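PDB 5J3U: protein Kinase A, which binds cAMP through two cyclic nucleotide-binding domains and, as in its family, probably holds the kinase catalytic subunit inhibited. Local coordinates for residues V141-G146 / G248-L253. Sequence-based numbering, arbitrary orientation.
Sequences VHILDG and GSVQDL
In the C-terminal cyclic nucleotide-binding domain, the 3-10 turn at 142-144 packs against the N-terminal part of helix 250-257. In cyclic nucleotide-binding domains such a 3-10 turn belongs to the helical part beside the beta barrel, here the N3A motif. Its partner is the helix that follows helix 240-246. No hydrogen bond joins the two segments. I143 and V250 carry most of the contact. CG1 of I143 lies 3.7 Å from CG1 of V250, and the two side chains cross at a slant. With CG1 turned opposite the backbone N (chi1 -160°), this branch of I143 comes against V250. The I143 side chain also touches L254 and K257 farther along the helix. The buried L144 adds a longer contact, its CD2 4.2 Å from CG1 of V250. V250 also meets M147, and L144 meets M247, so the loops flanking both segments take part. On the outer side of the turn, H142 ND1 donates to the syn side of D145 OD2 at 2.7 Å, nearly in the imidazole plane. The carbonyl O of I143 lies 3.5 Å from V250 CG1 and also faces V250 CG2. L253, one turn on, meets the same O of I143 with its CD1 at 4.0 Å.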
loop_
_atom_site.group_PDB
_atom_site.type_symbol
_atom_site.label_atom_id
_atom_site.label_comp_id
_atom_site.label_asym_id
_atom_site.label_seq_id
_atom_site.Cartn_x
_atom_site.Cartn_y
_atom_site.Cartn_z
ATOM N N VAL A 141 -13.290 -13.190 2.769
ATOM C CA VAL A 141 -13.110 -13.186 1.317
ATOM C C VAL A 141 -12.679 -14.610 0.897
ATOM O O VAL A 141 -11.543 -15.019 1.117
ATOM C CB VAL A 141 -12.050 -12.135 0.934
ATOM C CG1 VAL A 141 -11.658 -12.193 -0.536
ATOM C CG2 VAL A 141 -12.509 -10.720 1.310
ATOM N N HIS A 142 -13.568 -15.352 0.246
ATOM C CA HIS A 142 -13.380 -16.820 0.182
ATOM C C HIS A 142 -12.265 -17.362 -0.668
ATOM O O HIS A 142 -11.749 -18.444 -0.400
ATOM C CB HIS A 142 -14.707 -17.452 -0.193
ATOM C CG HIS A 142 -15.723 -17.201 0.835
ATOM N ND1 HIS A 142 -15.551 -17.650 2.123
ATOM C CD2 HIS A 142 -16.810 -16.394 0.847
ATOM C CE1 HIS A 142 -16.551 -17.195 2.868
ATOM N NE2 HIS A 142 -17.336 -16.455 2.108
ATOM N N ILE A 143 -11.837 -16.579 -1.626
ATOM C CA ILE A 143 -10.708 -16.973 -2.435
ATOM C C ILE A 143 -9.436 -17.058 -1.587
ATOM O O ILE A 143 -8.497 -17.783 -1.940
ATOM C CB ILE A 143 -10.570 -15.988 -3.626
ATOM C CG1 ILE A 143 -9.750 -16.614 -4.737
ATOM C CG2 ILE A 143 -10.037 -14.617 -3.230
ATOM C CD1 ILE A 143 -10.593 -17.417 -5.662
ATOM N N LEU A 144 -9.428 -16.389 -0.415
ATOM C CA LEU A 144 -8.299 -16.533 0.546
ATOM C C LEU A 144 -8.507 -17.591 1.634
ATOM O O LEU A 144 -7.710 -17.741 2.548
ATOM C CB LEU A 144 -8.038 -15.170 1.198
ATOM C CG LEU A 144 -7.785 -14.046 0.194
ATOM C CD1 LEU A 144 -7.467 -12.805 0.990
ATOM C CD2 LEU A 144 -6.673 -14.377 -0.778
ATOM N N ASP A 145 -9.566 -18.386 1.541
ATOM C CA ASP A 145 -9.867 -19.338 2.594
ATOM C C ASP A 145 -8.797 -20.402 2.796
ATOM O O ASP A 145 -8.722 -20.971 3.863
ATOM C CB ASP A 145 -11.250 -20.019 2.381
ATOM C CG ASP A 145 -12.408 -19.104 2.690
ATOM O OD1 ASP A 145 -12.193 -17.999 3.270
ATOM O OD2 ASP A 145 -13.552 -19.487 2.330
ATOM N N GLY A 146 -7.972 -20.622 1.788
ATOM C CA GLY A 146 -6.921 -21.619 1.881
ATOM C C GLY A 146 -5.696 -21.139 2.605
ATOM O O GLY A 146 -4.871 -21.961 3.068
ATOM N N GLY A 248 0.596 -16.562 -3.212
ATOM C CA GLY A 248 0.886 -18.000 -3.290
ATOM C C GLY A 248 0.017 -18.747 -4.255
ATOM O O GLY A 248 -0.244 -18.283 -5.365
ATOM N N SER A 249 -0.449 -19.917 -3.847
ATOM C CA SER A 249 -1.240 -20.778 -4.715
ATOM C C SER A 249 -2.644 -20.242 -4.990
ATOM O O SER A 249 -3.329 -20.755 -5.912
ATOM C CB SER A 249 -1.273 -22.245 -4.179
ATOM O OG SER A 249 -2.181 -22.387 -3.114
ATOM N N VAL A 250 -3.060 -19.170 -4.300
ATOM C CA VAL A 250 -4.327 -18.515 -4.698
ATOM C C VAL A 250 -4.249 -18.028 -6.174
ATOM O O VAL A 250 -5.253 -17.969 -6.860
ATOM C CB VAL A 250 -4.737 -17.387 -3.760
ATOM C CG1 VAL A 250 -6.058 -16.781 -4.216
ATOM C CG2 VAL A 250 -4.859 -17.899 -2.341
ATOM N N GLN A 251 -3.061 -17.740 -6.655
ATOM C CA GLN A 251 -2.870 -17.377 -8.079
ATOM C C GLN A 251 -3.289 -18.482 -9.024
ATOM O O GLN A 251 -3.866 -18.221 -10.121
ATOM C CB GLN A 251 -1.406 -16.993 -8.331
ATOM C CG GLN A 251 -0.975 -15.748 -7.538
ATOM C CD GLN A 251 0.528 -15.522 -7.583
ATOM O OE1 GLN A 251 1.287 -15.924 -6.654
ATOM N NE2 GLN A 251 0.974 -14.891 -8.637
ATOM N N ASP A 252 -3.026 -19.723 -8.599
ATOM C CA ASP A 252 -3.458 -20.911 -9.362
ATOM C C ASP A 252 -4.948 -21.064 -9.318
ATOM O O ASP A 252 -5.572 -21.394 -10.347
ATOM C CB ASP A 252 -2.781 -22.201 -8.861
ATOM C CG ASP A 252 -1.277 -22.167 -8.948
ATOM O OD1 ASP A 252 -0.713 -21.589 -9.898
ATOM O OD2 ASP A 252 -0.640 -22.778 -8.073
ATOM N N LEU A 253 -5.556 -20.837 -8.152
ATOM C CA LEU A 253 -7.027 -20.857 -8.070
ATOM C C LEU A 253 -7.660 -19.819 -8.971
ATOM O O LEU A 253 -8.676 -20.084 -9.583
ATOM C CB LEU A 253 -7.539 -20.612 -6.648
ATOM C CG LEU A 253 -7.163 -21.515 -5.502
ATOM C CD1 LEU A 253 -7.783 -20.973 -4.214
ATOM C CD2 LEU A 253 -7.670 -22.939 -5.750
#